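Local coordinates for protein ComZ (Thermus thermophilus, PDB 6QVI) that probably serves as a DNA receptor at the pilus tip during natural competence, joining a pseudopilin-like domain to a beta-solenoid domain, at residues T13-L25 with S112-A125. Sequence-based numbering, arbitrary orientation.
Sequences TSVQAFYAAEAGL and SEGTSGGAKARVQA
A21 and G114 supply the closest pair of CA atoms across the contact, 4.0 Å apart. G114 has no side chain to stand between its backbone and the helix at A21. Small residues continue the interface: A17 CB lies 3.6 Å from A119 CB, and the A121 methyl touches both A17 and the F18 ring, 3.5 Å separating A121 CB from F18 CD1. That ring starts from a CB directed away from the hairpin, but its first torsion sets CG beside the backbone N and brings CD1 back to A121. Further along, V123 divides its two methyls: CG1 meets A21 CB, while V123 CG2 packs against L25 CB at 3.5 Å. L25 has CG anti to its backbone N (chi1 -171°), which carries its branch on past V123 toward A125.

One hydrogen bond crosses the interface, from S112 OG to A21 O; its modelled length of 2.5 Å is doubtful at this resolution. The hydroxyl approaches well off the C=O line, at a C=O...O angle of 119°, and the same carbonyl accepts L25 N in the helix. On the face turned from the helix, R122 NH1 forms a salt bridge with E113 OE1 at 3.6 Å, and K120 NZ makes a longer one with E113 OE2. E22 OE1 is hydrogen-bonded to Y523 OH of strand 517-529, which pairs with strand 120-130.

The helix axis runs at 39° to strand 120-125, placing the N-terminal helix diagonally over an antiparallel sheet, as expected of a pseudopilin-like domain. Small, mostly apolar groups and two serines, S112 and S116, thus face the helix, while E113, K120 and R122 point away from it, implying that the contact rests mainly on close apolar packing, with the S112 hydroxyl adding a polar tie.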
ATOM      1  N   THR A  13      21.412 -29.896  38.777  1.00 80.18           N
ATOM      2  CA  THR A  13      22.360 -29.713  37.673  1.00 85.08           C
ATOM      3  C   THR A  13      21.652 -29.588  36.325  1.00 77.21           C
ATOM      4  O   THR A  13      21.865 -28.623  35.576  1.00 70.05           O
ATOM      5  CB  THR A  13      23.323 -30.914  37.621  1.00 89.49           C
ATOM      6  OG1 THR A  13      23.862 -31.182  38.929  1.00 95.28           O
ATOM      7  CG2 THR A  13      24.439 -30.697  36.577  1.00 82.91           C
ATOM      8  N   SER A  14      20.817 -30.574  35.991  1.00 67.57           N
ATOM      9  CA  SER A  14      20.180 -30.565  34.688  1.00 64.57           C
ATOM     10  C   SER A  14      19.227 -29.379  34.583  1.00 66.31           C
ATOM     11  O   SER A  14      19.199 -28.685  33.560  1.00 57.18           O
ATOM     12  CB  SER A  14      19.490 -31.911  34.433  1.00 61.80           C
ATOM     13  OG  SER A  14      18.442 -32.164  35.360  1.00 60.03           O
ATOM     14  N   VAL A  15      18.513 -29.076  35.673  1.00 68.54           N
ATOM     15  CA  VAL A  15      17.616 -27.938  35.664  1.00 62.42           C
ATOM     16  C   VAL A  15      18.398 -26.671  35.333  1.00 67.71           C
ATOM     17  O   VAL A  15      17.920 -25.819  34.563  1.00 74.71           O
ATOM     18  CB  VAL A  15      16.832 -27.845  36.985  1.00 55.11           C
ATOM     19  CG1 VAL A  15      16.106 -26.534  37.068  1.00 61.21           C
ATOM     20  CG2 VAL A  15      15.780 -28.926  37.030  1.00 50.88           C
ATOM     21  N   GLN A  16      19.618 -26.522  35.863  1.00 66.98           N
ATOM     22  CA  GLN A  16      20.359 -25.326  35.466  1.00 60.85           C
ATOM     23  C   GLN A  16      20.799 -25.387  34.005  1.00 52.24           C
ATOM     24  O   GLN A  16      20.957 -24.349  33.367  1.00 51.71           O
ATOM     25  CB  GLN A  16      21.602 -25.110  36.380  1.00 58.06           C
ATOM     26  CG  GLN A  16      21.354 -25.174  37.889  1.00 73.33           C
ATOM     27  CD  GLN A  16      22.661 -25.253  38.737  1.00 87.88           C
ATOM     28  OE1 GLN A  16      22.797 -24.553  39.746  1.00 97.67           O
ATOM     29  NE2 GLN A  16      23.635 -26.044  38.276  1.00 88.43           N
ATOM     30  N   ALA A  17      20.911 -26.575  33.442  1.00 53.42           N
ATOM     31  CA  ALA A  17      21.286 -26.624  32.038  1.00 62.47           C
ATOM     32  C   ALA A  17      20.105 -26.220  31.171  1.00 65.44           C
ATOM     33  O   ALA A  17      20.226 -25.376  30.258  1.00 66.36           O
ATOM     34  CB  ALA A  17      21.772 -28.037  31.673  1.00 51.37           C
ATOM     35  N   PHE A  18      18.928 -26.716  31.556  1.00 58.36           N
ATOM     36  CA  PHE A  18      17.683 -26.312  30.932  1.00 55.85           C
ATOM     37  C   PHE A  18      17.478 -24.805  31.029  1.00 66.35           C
ATOM     38  O   PHE A  18      17.190 -24.154  30.023  1.00 76.20           O
ATOM     39  CB  PHE A  18      16.560 -27.073  31.595  1.00 51.22           C
ATOM     40  CG  PHE A  18      16.307 -28.399  30.970  1.00 56.86           C
ATOM     41  CD1 PHE A  18      16.459 -28.564  29.602  1.00 58.30           C
ATOM     42  CD2 PHE A  18      15.984 -29.497  31.753  1.00 60.90           C
ATOM     43  CE1 PHE A  18      16.234 -29.782  29.018  1.00 62.01           C
ATOM     44  CE2 PHE A  18      15.770 -30.735  31.171  1.00 66.36           C
ATOM     45  CZ  PHE A  18      15.895 -30.875  29.799  1.00 62.79           C
ATOM     46  N   TYR A  19      17.665 -24.226  32.195  1.00 66.25           N
ATOM     47  CA  TYR A  19      17.475 -22.800  32.341  1.00 63.64           C
ATOM     48  C   TYR A  19      18.396 -22.036  31.456  1.00 64.44           C
ATOM     49  O   TYR A  19      18.052 -21.022  30.939  1.00 70.18           O
ATOM     50  CB  TYR A  19      17.686 -22.358  33.769  1.00 64.64           C
ATOM     51  CG  TYR A  19      17.705 -20.874  33.921  1.00 66.68           C
ATOM     52  CD1 TYR A  19      16.547 -20.171  34.093  1.00 75.87           C
ATOM     53  CD2 TYR A  19      18.872 -20.180  33.880  1.00 69.47           C
ATOM     54  CE1 TYR A  19      16.552 -18.807  34.219  1.00 72.85           C
ATOM     55  CE2 TYR A  19      18.890 -18.818  34.000  1.00 76.71           C
ATOM     56  CZ  TYR A  19      17.722 -18.142  34.171  1.00 79.89           C
ATOM     57  OH  TYR A  19      17.728 -16.789  34.302  1.00 87.97           O
ATOM     58  N   ALA A  20      19.572 -22.547  31.252  1.00 57.10           N
ATOM     59  CA  ALA A  20      20.495 -21.856  30.426  1.00 62.78           C
ATOM     60  C   ALA A  20      19.983 -21.838  29.031  1.00 63.83           C
ATOM     61  O   ALA A  20      20.029 -20.845  28.385  1.00 50.51           O
ATOM     62  CB  ALA A  20      21.824 -22.543  30.466  1.00 52.80           C
ATOM     63  N   ALA A  21      19.505 -22.956  28.551  1.00 57.61           N
ATOM     64  CA  ALA A  21      19.020 -23.008  27.201  1.00 56.62           C
ATOM     65  C   ALA A  21      17.759 -22.212  27.044  1.00 63.35           C
ATOM     66  O   ALA A  21      17.613 -21.461  26.117  1.00 62.26           O
ATOM     67  CB  ALA A  21      18.786 -24.436  26.803  1.00 42.16           C
ATOM     68  N   GLU A  22      16.855 -22.378  27.976  1.00 66.42           N
ATOM     69  CA  GLU A  22      15.575 -21.679  27.940  1.00 57.79           C
ATOM     70  C   GLU A  22      15.767 -20.174  28.063  1.00 63.97           C
ATOM     71  O   GLU A  22      14.925 -19.396  27.598  1.00 67.80           O
ATOM     72  CB  GLU A  22      14.705 -22.138  29.099  1.00 51.29           C
ATOM     73  CG  GLU A  22      13.821 -23.295  28.815  1.00 64.71           C
ATOM     74  CD  GLU A  22      12.555 -22.884  28.113  1.00 88.32           C
ATOM     75  OE1 GLU A  22      12.104 -23.639  27.225  1.00 95.22           O
ATOM     76  OE2 GLU A  22      12.011 -21.803  28.444  1.00 99.37           O
ATOM     77  N   ALA A  23      16.886 -19.746  28.643  1.00 60.50           N
ATOM     78  CA  ALA A  23      17.221 -18.338  28.604  1.00 60.59           C
ATOM     79  C   ALA A  23      17.470 -17.885  27.179  1.00 61.57           C
ATOM     80  O   ALA A  23      17.046 -16.786  26.777  1.00 67.53           O
ATOM     81  CB  ALA A  23      18.448 -18.049  29.481  1.00 59.22           C
ATOM     82  N   GLY A  24      18.168 -18.708  26.400  1.00 55.55           N
ATOM     83  CA  GLY A  24      18.469 -18.304  25.038  1.00 67.90           C
ATOM     84  C   GLY A  24      17.243 -18.316  24.149  1.00 64.10           C
ATOM     85  O   GLY A  24      16.997 -17.377  23.394  1.00 71.71           O
ATOM     86  N   LEU A  25      16.457 -19.388  24.232  1.00 59.48           N
ATOM     87  CA  LEU A  25      15.289 -19.516  23.376  1.00 61.07           C
ATOM     88  C   LEU A  25      14.313 -18.382  23.586  1.00 68.23           C
ATOM     89  O   LEU A  25      13.806 -17.825  22.617  1.00 66.26           O
ATOM     90  CB  LEU A  25      14.577 -20.826  23.639  1.00 51.86           C
ATOM     91  CG  LEU A  25      13.509 -21.015  22.568  1.00 42.18           C
ATOM     92  CD1 LEU A  25      14.127 -21.569  21.307  1.00 39.61           C
ATOM     93  CD2 LEU A  25      12.420 -21.928  23.053  1.00 45.33           C
ATOM     94  N   SER A 112      18.472 -23.163  20.708  1.00 48.53           N
ATOM     95  CA  SER A 112      19.354 -22.656  21.713  1.00 60.30           C
ATOM     96  C   SER A 112      19.990 -23.783  22.500  1.00 61.06           C
ATOM     97  O   SER A 112      19.353 -24.378  23.302  1.00 55.94           O
ATOM     98  CB  SER A 112      18.549 -21.759  22.626  1.00 67.71           C
ATOM     99  OG  SER A 112      18.904 -21.889  23.967  1.00 73.45           O
ATOM    100  N   GLU A 113      21.258 -24.064  22.256  1.00 67.46           N
ATOM    101  CA  GLU A 113      22.003 -25.087  22.964  1.00 58.34           C
ATOM    102  C   GLU A 113      22.585 -24.488  24.206  1.00 57.00           C
ATOM    103  O   GLU A 113      23.396 -23.645  24.111  1.00 52.39           O
ATOM    104  CB  GLU A 113      23.177 -25.535  22.125  1.00 66.20           C
ATOM    105  CG  GLU A 113      22.827 -26.360  20.911  1.00 85.24           C
ATOM    106  CD  GLU A 113      24.014 -26.632  20.013  1.00103.06           C
ATOM    107  OE1 GLU A 113      23.900 -26.478  18.788  1.00106.55           O
ATOM    108  OE2 GLU A 113      25.073 -27.008  20.525  1.00112.06           O
ATOM    109  N   GLY A 114      22.207 -24.944  25.378  1.00 56.83           N
ATOM    110  CA  GLY A 114      22.747 -24.378  26.595  1.00 65.71           C
ATOM    111  C   GLY A 114      23.618 -25.301  27.412  1.00 62.72           C
ATOM    112  O   GLY A 114      23.530 -26.488  27.294  1.00 52.47           O
ATOM    113  N   THR A 115      24.519 -24.739  28.198  1.00 67.12           N
ATOM    114  CA  THR A 115      25.387 -25.535  29.043  1.00 67.74           C
ATOM    115  C   THR A 115      25.521 -24.885  30.362  1.00 63.63           C
ATOM    116  O   THR A 115      25.585 -23.708  30.422  1.00 58.09           O
ATOM    117  CB  THR A 115      26.815 -25.654  28.546  1.00 66.73           C
ATOM    118  OG1 THR A 115      27.427 -24.384  28.625  1.00 71.89           O
ATOM    119  CG2 THR A 115      26.892 -26.133  27.151  1.00 70.84           C
ATOM    120  N   SER A 116      25.616 -25.664  31.416  1.00 77.81           N
ATOM    121  CA  SER A 116      25.764 -25.099  32.736  1.00 82.26           C
ATOM    122  C   SER A 116      26.365 -26.088  33.694  1.00 87.41           C
ATOM    123  O   SER A 116      25.675 -26.970  34.150  1.00 87.96           O
ATOM    124  CB  SER A 116      24.423 -24.641  33.270  1.00 81.03           C
ATOM    125  OG  SER A 116      24.388 -24.662  34.672  1.00 82.10           O
ATOM    126  N   GLY A 117      27.637 -25.925  34.035  1.00 90.88           N
ATOM    127  CA  GLY A 117      28.247 -26.837  34.972  1.00 88.89           C
ATOM    128  C   GLY A 117      28.287 -28.260  34.473  1.00 88.07           C
ATOM    129  O   GLY A 117      27.717 -29.155  35.103  1.00 88.07           O
ATOM    130  N   GLY A 118      28.908 -28.476  33.314  1.00 87.32           N
ATOM    131  CA  GLY A 118      29.064 -29.824  32.797  1.00 87.01           C
ATOM    132  C   GLY A 118      27.780 -30.543  32.444  1.00 83.30           C
ATOM    133  O   GLY A 118      27.791 -31.769  32.305  1.00 94.35           O
ATOM    134  N   ALA A 119      26.668 -29.823  32.341  1.00 71.21           N
ATOM    135  CA  ALA A 119      25.407 -30.356  31.842  1.00 69.62           C
ATOM    136  C   ALA A 119      25.007 -29.549  30.615  1.00 73.24           C
ATOM    137  O   ALA A 119      25.087 -28.311  30.604  1.00 64.44           O
ATOM    138  CB  ALA A 119      24.298 -30.319  32.901  1.00 63.73           C
ATOM    139  N   LYS A 120      24.573 -30.253  29.593  1.00 74.09           N
ATOM    140  CA  LYS A 120      24.248 -29.635  28.330  1.00 65.73           C
ATOM    141  C   LYS A 120      22.801 -29.992  28.000  1.00 65.51           C
ATOM    142  O   LYS A 120      22.378 -31.159  28.136  1.00 54.81           O
ATOM    143  CB  LYS A 120      25.241 -30.108  27.252  1.00 68.02           C
ATOM    144  CG  LYS A 120      25.108 -29.447  25.889  1.00 85.54           C
ATOM    145  CD  LYS A 120      26.207 -29.925  24.911  1.00 97.01           C
ATOM    146  CE  LYS A 120      25.945 -29.371  23.495  1.00106.99           C
ATOM    147  NZ  LYS A 120      26.867 -29.866  22.417  1.00110.81           N
ATOM    148  N   ALA A 121      22.041 -28.967  27.612  1.00 63.39           N
ATOM    149  CA  ALA A 121      20.645 -29.089  27.217  1.00 58.92           C
ATOM    150  C   ALA A 121      20.399 -28.278  25.952  1.00 56.27           C
ATOM    151  O   ALA A 121      21.018 -27.232  25.708  1.00 51.38           O
ATOM    152  CB  ALA A 121      19.688 -28.599  28.309  1.00 59.58           C
ATOM    153  N   ARG A 122      19.406 -28.714  25.205  1.00 53.64           N
ATOM    154  CA  ARG A 122      19.054 -28.121  23.924  1.00 51.04           C
ATOM    155  C   ARG A 122      17.547 -27.894  23.909  1.00 50.63           C
ATOM    156  O   ARG A 122      16.768 -28.829  24.186  1.00 50.21           O
ATOM    157  CB  ARG A 122      19.476 -29.075  22.805  1.00 60.61           C
ATOM    158  CG  ARG A 122      19.488 -28.579  21.401  1.00 69.43           C
ATOM    159  CD  ARG A 122      20.031 -29.707  20.553  1.00 78.12           C
ATOM    160  NE  ARG A 122      19.376 -29.762  19.260  1.00 86.62           N
ATOM    161  CZ  ARG A 122      19.884 -29.220  18.164  1.00 95.19           C
ATOM    162  NH1 ARG A 122      21.063 -28.595  18.214  1.00 99.14           N
ATOM    163  NH2 ARG A 122      19.215 -29.312  17.022  1.00 95.87           N
ATOM    164  N   VAL A 123      17.124 -26.673  23.581  1.00 45.92           N
ATOM    165  CA  VAL A 123      15.692 -26.428  23.438  1.00 58.10           C
ATOM    166  C   VAL A 123      15.422 -25.736  22.109  1.00 55.63           C
ATOM    167  O   VAL A 123      16.216 -24.923  21.617  1.00 57.17           O
ATOM    168  CB  VAL A 123      15.122 -25.594  24.611  1.00 60.27           C
ATOM    169  CG1 VAL A 123      15.573 -26.185  25.914  1.00 60.69           C
ATOM    170  CG2 VAL A 123      15.477 -24.143  24.516  1.00 52.74           C
ATOM    171  N   GLN A 124      14.264 -26.008  21.542  1.00 56.46           N
ATOM    172  CA  GLN A 124      14.069 -25.490  20.202  1.00 61.17           C
ATOM    173  C   GLN A 124      12.592 -25.275  19.942  1.00 55.45           C
ATOM    174  O   GLN A 124      11.747 -25.925  20.568  1.00 47.52           O
ATOM    175  CB  GLN A 124      14.694 -26.440  19.178  1.00 54.43           C
ATOM    176  CG  GLN A 124      13.897 -27.610  18.747  1.00 56.28           C
ATOM    177  CD  GLN A 124      14.575 -28.327  17.576  1.00 66.52           C
ATOM    178  OE1 GLN A 124      15.806 -28.361  17.491  1.00 63.48           O
ATOM    179  NE2 GLN A 124      13.777 -28.855  16.645  1.00 73.38           N
ATOM    180  N   ALA A 125      12.296 -24.306  19.060  1.00 49.61           N
ATOM    181  CA  ALA A 125      10.921 -24.010  18.653  1.00 49.81           C
ATOM    182  C   ALA A 125      10.827 -23.748  17.159  1.00 51.20           C
ATOM    183  O   ALA A 125      11.688 -23.078  16.563  1.00 48.51           O
ATOM    184  CB  ALA A 125      10.355 -22.806  19.407  1.00 47.11           C
TER